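Local coordinates for protein membrane-bound lytic murein transglycosylase (Agrobacterium tumefaciens, PDB 2PNW) that probably cleaves the glycan strands of peptidoglycan as a membrane-bound lytic murein transglycosylase of the MltA type, at residues F301-T306 with E355-I360; A283-A288 with F316-L321. All coordinates share one frame; numbering follows the deposited sequence.

How the interactions relate
Interactions 1 and 2 illustrate how strands distant in sequence come together in one domain. All four segments belong to the 3D domain, whose family is placed in the double-psi beta-barrel clan, consistent with a barrel fold, and the centres of the two contacts lie about 10 Å apart. Along the chain the segments alternate: 283-288, 301-306, 316-321, 355-360. Strand 299-304 lies between strands 316-324 and 353-363, pairing antiparallel with both, while strand 316-324 pairs with strand 286-288 in parallel sense. Interaction 1 thus joins directly to interaction 2 through backbone pairing of Ile302 with Arg318 and Ala304 with Phe316, so the two contacts share neighbouring strands.

Interaction 1 of 2, residues F301-T306 with E355-I360; sequences FIHAPT and EADFYI
Phe301 and Tyr359 form one rung of an antiparallel beta pairing inside the 3D domain, and His303 with Asp357 forms the next hydrogen-bonded pair. Four backbone bonds hold the strands, from the 2.7 Å bond of Phe301 N to Tyr359 O to the nearly straight bond of His303 N to Asp357 O (3.0 Å). Past the end of strand 299-304, two waters continue the link: one joins Thr306 OG1 to Glu355 N, the other Thr306 N to Glu355 O, while Asn354 bonds the threonine hydroxyl.

On one face lie Phe301, His303, Asp357 and Tyr359, with Leu17 and Pro18 packed against the aromatic groups. Phe301 and Tyr359 lie side by side, with Phe301 CD2 4.1 Å from Tyr359 CD2. Asp357 OD2 comes to the edge of the His303 ring, 4.2 Å from His303 ND1, too far for a bond, the planes 53° apart. Pro305 CD covers one face of that imidazole.

On the other face, with Val98 nearby, chi1 of Ile302 (-56°) sets CG1 beside the backbone N, and the turn at chi2 lays CD1 over the Phe358 ring. This CH-pi contact is almost centred: Ile302 CD1 stands 3.5 Å from the Phe358 centroid, 7° off the normal.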
ATOM      1  N   PHE A 301       4.710  -9.550  13.043  1.00 20.60           N
ATOM      2  CA  PHE A 301       4.021 -10.846  13.036  1.00 20.93           C
ATOM      3  C   PHE A 301       2.522 -10.600  13.175  1.00 21.72           C
ATOM      4  O   PHE A 301       2.083  -9.946  14.131  1.00 22.32           O
ATOM      5  CB  PHE A 301       4.535 -11.767  14.152  1.00 20.55           C
ATOM      6  CG  PHE A 301       4.011 -13.191  14.041  1.00 20.90           C
ATOM      7  CD1 PHE A 301       4.632 -14.116  13.217  1.00 22.39           C
ATOM      8  CD2 PHE A 301       2.889 -13.587  14.768  1.00 20.60           C
ATOM      9  CE1 PHE A 301       4.129 -15.424  13.095  1.00 23.78           C
ATOM     10  CE2 PHE A 301       2.391 -14.872  14.655  1.00 20.89           C
ATOM     11  CZ  PHE A 301       3.013 -15.796  13.834  1.00 21.31           C
ATOM     12  N   ILE A 302       1.743 -11.101  12.215  1.00 22.27           N
ATOM     13  CA  ILE A 302       0.321 -10.807  12.153  1.00 22.72           C
ATOM     14  C   ILE A 302      -0.438 -12.100  12.382  1.00 24.22           C
ATOM     15  O   ILE A 302      -0.191 -13.093  11.696  1.00 24.34           O
ATOM     16  CB  ILE A 302      -0.082 -10.173  10.788  1.00 23.38           C
ATOM     17  CG1 ILE A 302       0.746  -8.897  10.504  1.00 21.03           C
ATOM     18  CG2 ILE A 302      -1.597  -9.926  10.714  1.00 22.33           C
ATOM     19  CD1 ILE A 302       0.595  -7.828  11.557  1.00 18.71           C
ATOM     20  N   HIS A 303      -1.319 -12.093  13.379  1.00 25.58           N
ATOM     21  CA  HIS A 303      -2.128 -13.265  13.711  1.00 27.07           C
ATOM     22  C   HIS A 303      -3.604 -12.921  13.521  1.00 28.10           C
ATOM     23  O   HIS A 303      -4.154 -12.116  14.278  1.00 27.85           O
ATOM     24  CB  HIS A 303      -1.860 -13.720  15.155  1.00 27.71           C
ATOM     25  CG  HIS A 303      -2.668 -14.912  15.569  1.00 28.29           C
ATOM     26  ND1 HIS A 303      -3.340 -14.974  16.772  1.00 31.46           N
ATOM     27  CD2 HIS A 303      -2.928 -16.077  14.933  1.00 30.60           C
ATOM     28  CE1 HIS A 303      -3.971 -16.132  16.866  1.00 30.58           C
ATOM     29  NE2 HIS A 303      -3.742 -16.820  15.761  1.00 32.70           N
ATOM     30  N   ALA A 304      -4.227 -13.523  12.503  1.00 28.60           N
ATOM     31  CA  ALA A 304      -5.622 -13.235  12.160  1.00 29.98           C
ATOM     32  C   ALA A 304      -6.344 -14.558  12.004  1.00 30.80           C
ATOM     33  O   ALA A 304      -6.514 -15.046  10.884  1.00 30.91           O
ATOM     34  CB  ALA A 304      -5.722 -12.394  10.867  1.00 29.67           C
ATOM     35  N   PRO A 305      -6.746 -15.162  13.136  1.00 32.18           N
ATOM     36  CA  PRO A 305      -7.244 -16.535  13.100  1.00 32.77           C
ATOM     37  C   PRO A 305      -8.546 -16.720  12.298  1.00 32.75           C
ATOM     38  O   PRO A 305      -8.751 -17.791  11.736  1.00 33.52           O
ATOM     39  CB  PRO A 305      -7.417 -16.883  14.588  1.00 32.94           C
ATOM     40  CG  PRO A 305      -7.622 -15.593  15.262  1.00 32.73           C
ATOM     41  CD  PRO A 305      -6.749 -14.617  14.510  1.00 32.18           C
ATOM     42  N   THR A 306      -9.390 -15.696  12.214  1.00 33.04           N
ATOM     43  CA  THR A 306     -10.598 -15.775  11.358  1.00 33.19           C
ATOM     44  C   THR A 306     -10.286 -15.696   9.853  1.00 33.03           C
ATOM     45  O   THR A 306     -11.158 -15.955   9.012  1.00 32.58           O
ATOM     46  CB  THR A 306     -11.671 -14.713  11.718  1.00 32.97           C
ATOM     47  OG1 THR A 306     -11.173 -13.388  11.472  1.00 33.99           O
ATOM     48  CG2 THR A 306     -12.115 -14.837  13.166  1.00 33.70           C
ATOM     49  N   GLU A 355     -10.234  -9.160  12.018  1.00 29.43           N
ATOM     50  CA  GLU A 355      -9.535  -8.812  13.250  1.00 29.93           C
ATOM     51  C   GLU A 355      -8.177  -9.480  13.266  1.00 28.71           C
ATOM     52  O   GLU A 355      -8.016 -10.589  12.744  1.00 28.44           O
ATOM     53  CB  GLU A 355     -10.328  -9.289  14.471  1.00 30.28           C
ATOM     54  CG  GLU A 355     -11.440  -8.376  14.871  1.00 34.85           C
ATOM     55  CD  GLU A 355     -12.163  -8.899  16.112  1.00 40.40           C
ATOM     56  OE1 GLU A 355     -11.550  -8.922  17.208  1.00 42.24           O
ATOM     57  OE2 GLU A 355     -13.338  -9.300  15.976  1.00 44.07           O
ATOM     58  N   ALA A 356      -7.191  -8.806  13.855  1.00 28.84           N
ATOM     59  CA  ALA A 356      -5.833  -9.334  13.902  1.00 28.70           C
ATOM     60  C   ALA A 356      -5.083  -8.833  15.112  1.00 28.53           C
ATOM     61  O   ALA A 356      -5.325  -7.728  15.565  1.00 28.85           O
ATOM     62  CB  ALA A 356      -5.059  -8.950  12.612  1.00 29.27           C
ATOM     63  N   ASP A 357      -4.160  -9.645  15.623  1.00 28.45           N
ATOM     64  CA  ASP A 357      -3.216  -9.191  16.640  1.00 28.76           C
ATOM     65  C   ASP A 357      -1.913  -8.829  15.925  1.00 27.49           C
ATOM     66  O   ASP A 357      -1.411  -9.636  15.136  1.00 27.65           O
ATOM     67  CB  ASP A 357      -2.953 -10.295  17.690  1.00 29.25           C
ATOM     68  CG  ASP A 357      -4.171 -10.553  18.617  1.00 32.36           C
ATOM     69  OD1 ASP A 357      -5.024  -9.652  18.777  1.00 34.29           O
ATOM     70  OD2 ASP A 357      -4.256 -11.665  19.189  1.00 35.50           O
ATOM     71  N   PHE A 358      -1.391  -7.630  16.193  1.00 26.45           N
ATOM     72  CA  PHE A 358      -0.118  -7.152  15.608  1.00 25.90           C
ATOM     73  C   PHE A 358       1.019  -7.266  16.617  1.00 25.34           C
ATOM     74  O   PHE A 358       0.876  -6.803  17.742  1.00 25.42           O
ATOM     75  CB  PHE A 358      -0.250  -5.671  15.213  1.00 25.60           C
ATOM     76  CG  PHE A 358      -0.891  -5.443  13.870  1.00 26.04           C
ATOM     77  CD1 PHE A 358      -2.093  -6.057  13.537  1.00 27.03           C
ATOM     78  CD2 PHE A 358      -0.288  -4.594  12.946  1.00 25.20           C
ATOM     79  CE1 PHE A 358      -2.688  -5.853  12.286  1.00 25.92           C
ATOM     80  CE2 PHE A 358      -0.876  -4.356  11.697  1.00 25.42           C
ATOM     81  CZ  PHE A 358      -2.077  -4.993  11.364  1.00 26.82           C
ATOM     82  N   TYR A 359       2.144  -7.871  16.232  1.00 25.17           N
ATOM     83  CA  TYR A 359       3.340  -7.876  17.085  1.00 24.69           C
ATOM     84  C   TYR A 359       4.472  -7.314  16.242  1.00 24.67           C
ATOM     85  O   TYR A 359       4.702  -7.795  15.138  1.00 25.62           O
ATOM     86  CB  TYR A 359       3.722  -9.293  17.557  1.00 25.47           C
ATOM     87  CG  TYR A 359       2.629 -10.103  18.229  1.00 25.86           C
ATOM     88  CD1 TYR A 359       2.556 -10.187  19.624  1.00 26.55           C
ATOM     89  CD2 TYR A 359       1.677 -10.790  17.474  1.00 25.67           C
ATOM     90  CE1 TYR A 359       1.561 -10.930  20.249  1.00 27.31           C
ATOM     91  CE2 TYR A 359       0.655 -11.536  18.089  1.00 26.67           C
ATOM     92  CZ  TYR A 359       0.613 -11.605  19.482  1.00 27.47           C
ATOM     93  OH  TYR A 359      -0.373 -12.370  20.102  1.00 28.33           O
ATOM     94  N   ILE A 360       5.184  -6.316  16.747  1.00 23.67           N
ATOM     95  CA  ILE A 360       6.316  -5.746  16.006  1.00 23.37           C
ATOM     96  C   ILE A 360       7.615  -6.344  16.558  1.00 22.87           C
ATOM     97  O   ILE A 360       7.741  -6.589  17.779  1.00 23.09           O
ATOM     98  CB  ILE A 360       6.303  -4.168  16.030  1.00 22.78           C
ATOM     99  CG1 ILE A 360       7.368  -3.585  15.088  1.00 23.14           C
ATOM    100  CG2 ILE A 360       6.484  -3.619  17.459  1.00 23.96           C
ATOM    101  CD1 ILE A 360       7.301  -2.035  14.977  1.00 23.76           C
TER
HETATM  102  O   HOH W   1     -12.467 -11.014  12.043  1.00 31.73           O
HETATM  103  O   HOH W   2      -9.219 -12.838  13.144  1.00 33.12           O

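Interaction 2 of 2, residues A283-A288 with F316-L321; sequences AGRALA and FARLML
Arg285 and Arg318 each reach across to a backbone carbonyl of the opposite segment, an exchange that flanks a short parallel beta pairing. Arg318 NH1 donates to Gly284 O at 2.9 Å, almost straight at 169°, with the oxygen in the guanidinium plane and the bond falling on a carbonyl lone pair. Arg285 NH1 donates in turn to Leu319 O, also at 2.9 Å, but this acceptor is tilted 22° from the guanidinium plane. Beyond them, Leu321 N binds Arg285 O, and Leu287 N binds Leu321 O at 2.8 Å, so Leu321 bridges the residues on both sides of Ala286, as parallel strands do.

Met320 packs alongside the backbone: its CE lies 3.5 Å from Ala286 O, and its SD meets Leu287 CD1 at 4.1 Å, the two side chains crossing at about a right angle.

Further out, the arginines are set by their surroundings. Arg285 bends at chi2 (-78°), bringing one guanidinium face over Arg318 CB, and its NH2 forms a salt bridge with Asp23, which also accepts from Leu319 N. Phe316 CE1 sits over the centre of the Arg318 guanidinium, 3.3 Å above its plane, while Asp311 pairs with NH2.

Each guanidinium therefore combines a carboxylate with a main-chain carbonyl; the two acids probably offset the like charges, allowing the arginines to tie the loop residues leading into strand 286-288 to strand 316-324.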
ATOM      1  N   ALA A 283       4.571 -11.009  -2.479  1.00 19.61           N
ATOM      2  CA  ALA A 283       3.232 -11.558  -2.280  1.00 20.04           C
ATOM      3  C   ALA A 283       3.138 -12.319  -0.974  1.00 20.42           C
ATOM      4  O   ALA A 283       3.967 -13.202  -0.704  1.00 19.94           O
ATOM      5  CB  ALA A 283       2.851 -12.478  -3.459  1.00 20.98           C
ATOM      6  N   GLY A 284       2.136 -11.970  -0.172  1.00 19.56           N
ATOM      7  CA  GLY A 284       1.853 -12.658   1.078  1.00 20.82           C
ATOM      8  C   GLY A 284       2.779 -12.277   2.227  1.00 20.44           C
ATOM      9  O   GLY A 284       2.565 -12.713   3.347  1.00 20.65           O
ATOM     10  N   ARG A 285       3.789 -11.441   1.973  1.00 20.03           N
ATOM     11  CA  ARG A 285       4.768 -11.121   3.023  1.00 20.34           C
ATOM     12  C   ARG A 285       5.005  -9.623   3.230  1.00 20.18           C
ATOM     13  O   ARG A 285       5.759  -9.248   4.119  1.00 21.55           O
ATOM     14  CB  ARG A 285       6.113 -11.812   2.737  1.00 21.28           C
ATOM     15  CG  ARG A 285       6.067 -13.349   2.825  1.00 21.28           C
ATOM     16  CD  ARG A 285       6.090 -13.791   4.273  1.00 21.60           C
ATOM     17  NE  ARG A 285       5.729 -15.206   4.378  1.00 22.15           N
ATOM     18  CZ  ARG A 285       5.827 -15.924   5.493  1.00 23.04           C
ATOM     19  NH1 ARG A 285       6.292 -15.370   6.611  1.00 20.19           N
ATOM     20  NH2 ARG A 285       5.444 -17.206   5.481  1.00 23.78           N
ATOM     21  N   ALA A 286       4.412  -8.781   2.384  1.00 19.26           N
ATOM     22  CA  ALA A 286       4.503  -7.342   2.533  1.00 19.18           C
ATOM     23  C   ALA A 286       3.225  -6.761   3.126  1.00 19.55           C
ATOM     24  O   ALA A 286       2.109  -7.059   2.659  1.00 19.41           O
ATOM     25  CB  ALA A 286       4.791  -6.678   1.183  1.00 19.29           C
ATOM     26  N   LEU A 287       3.391  -5.891   4.119  1.00 19.59           N
ATOM     27  CA  LEU A 287       2.257  -5.281   4.804  1.00 19.45           C
ATOM     28  C   LEU A 287       2.342  -3.780   4.620  1.00 19.42           C
ATOM     29  O   LEU A 287       3.424  -3.211   4.731  1.00 18.82           O
ATOM     30  CB  LEU A 287       2.358  -5.590   6.291  1.00 19.37           C
ATOM     31  CG  LEU A 287       1.233  -5.157   7.240  1.00 20.93           C
ATOM     32  CD1 LEU A 287      -0.036  -5.999   7.022  1.00 22.45           C
ATOM     33  CD2 LEU A 287       1.711  -5.283   8.676  1.00 20.39           C
ATOM     34  N   ALA A 288       1.200  -3.137   4.371  1.00 18.02           N
ATOM     35  CA  ALA A 288       1.140  -1.673   4.345  1.00 18.59           C
ATOM     36  C   ALA A 288       0.697  -1.252   5.731  1.00 18.87           C
ATOM     37  O   ALA A 288      -0.139  -1.933   6.349  1.00 18.30           O
ATOM     38  CB  ALA A 288       0.179  -1.165   3.281  1.00 18.65           C
ATOM     39  N   PHE A 316      -4.350 -17.419   9.450  1.00 30.20           N
ATOM     40  CA  PHE A 316      -3.262 -16.539   9.030  1.00 28.27           C
ATOM     41  C   PHE A 316      -2.385 -16.220  10.241  1.00 27.42           C
ATOM     42  O   PHE A 316      -2.862 -15.665  11.230  1.00 26.99           O
ATOM     43  CB  PHE A 316      -3.882 -15.245   8.461  1.00 28.08           C
ATOM     44  CG  PHE A 316      -2.885 -14.314   7.809  1.00 27.32           C
ATOM     45  CD1 PHE A 316      -2.697 -14.348   6.434  1.00 26.14           C
ATOM     46  CD2 PHE A 316      -2.162 -13.388   8.565  1.00 27.76           C
ATOM     47  CE1 PHE A 316      -1.790 -13.484   5.801  1.00 26.11           C
ATOM     48  CE2 PHE A 316      -1.246 -12.514   7.935  1.00 26.28           C
ATOM     49  CZ  PHE A 316      -1.069 -12.575   6.548  1.00 26.39           C
ATOM     50  N   ALA A 317      -1.112 -16.584  10.171  1.00 27.04           N
ATOM     51  CA  ALA A 317      -0.159 -16.285  11.239  1.00 26.13           C
ATOM     52  C   ALA A 317       1.234 -16.284  10.643  1.00 24.94           C
ATOM     53  O   ALA A 317       1.853 -17.339  10.512  1.00 25.01           O
ATOM     54  CB  ALA A 317      -0.257 -17.326  12.383  1.00 26.70           C
ATOM     55  N   ARG A 318       1.735 -15.101  10.285  1.00 23.34           N
ATOM     56  CA  ARG A 318       3.016 -15.039   9.587  1.00 22.60           C
ATOM     57  C   ARG A 318       3.755 -13.751   9.861  1.00 20.89           C
ATOM     58  O   ARG A 318       3.153 -12.740  10.219  1.00 20.79           O
ATOM     59  CB  ARG A 318       2.837 -15.238   8.071  1.00 22.26           C
ATOM     60  CG  ARG A 318       2.058 -14.172   7.362  1.00 23.32           C
ATOM     61  CD  ARG A 318       1.914 -14.485   5.870  1.00 24.52           C
ATOM     62  NE  ARG A 318       0.898 -15.512   5.594  1.00 26.15           N
ATOM     63  CZ  ARG A 318       0.329 -15.704   4.399  1.00 29.64           C
ATOM     64  NH1 ARG A 318       0.663 -14.943   3.357  1.00 24.92           N
ATOM     65  NH2 ARG A 318      -0.582 -16.661   4.235  1.00 29.53           N
ATOM     66  N   LEU A 319       5.072 -13.826   9.723  1.00 20.42           N
ATOM     67  CA  LEU A 319       5.946 -12.662   9.810  1.00 19.49           C
ATOM     68  C   LEU A 319       5.998 -11.940   8.476  1.00 19.30           C
ATOM     69  O   LEU A 319       6.181 -12.567   7.421  1.00 19.38           O
ATOM     70  CB  LEU A 319       7.350 -13.086  10.214  1.00 19.56           C
ATOM     71  CG  LEU A 319       8.315 -11.947  10.605  1.00 20.09           C
ATOM     72  CD1 LEU A 319       7.794 -11.161  11.836  1.00 19.80           C
ATOM     73  CD2 LEU A 319       9.676 -12.518  10.883  1.00 21.05           C
ATOM     74  N   MET A 320       5.864 -10.619   8.538  1.00 18.38           N
ATOM     75  CA  MET A 320       5.774  -9.804   7.325  1.00 18.23           C
ATOM     76  C   MET A 320       6.702  -8.612   7.487  1.00 18.83           C
ATOM     77  O   MET A 320       7.216  -8.367   8.575  1.00 18.61           O
ATOM     78  CB  MET A 320       4.320  -9.331   7.125  1.00 18.23           C
ATOM     79  CG  MET A 320       3.228 -10.474   7.075  1.00 18.59           C
ATOM     80  SD  MET A 320       1.558  -9.805   6.813  1.00 15.21           S
ATOM     81  CE  MET A 320       1.686  -9.648   5.030  1.00 18.71           C
ATOM     82  N   LEU A 321       6.954  -7.879   6.401  1.00 18.69           N
ATOM     83  CA  LEU A 321       7.690  -6.633   6.527  1.00 17.78           C
ATOM     84  C   LEU A 321       6.797  -5.478   6.131  1.00 17.71           C
ATOM     85  O   LEU A 321       5.986  -5.602   5.210  1.00 16.96           O
ATOM     86  CB  LEU A 321       8.954  -6.626   5.669  1.00 18.30           C
ATOM     87  CG  LEU A 321      10.027  -7.662   6.055  1.00 17.96           C
ATOM     88  CD1 LEU A 321      11.015  -7.779   4.913  1.00 17.62           C
ATOM     89  CD2 LEU A 321      10.728  -7.246   7.339  1.00 20.48           C
TER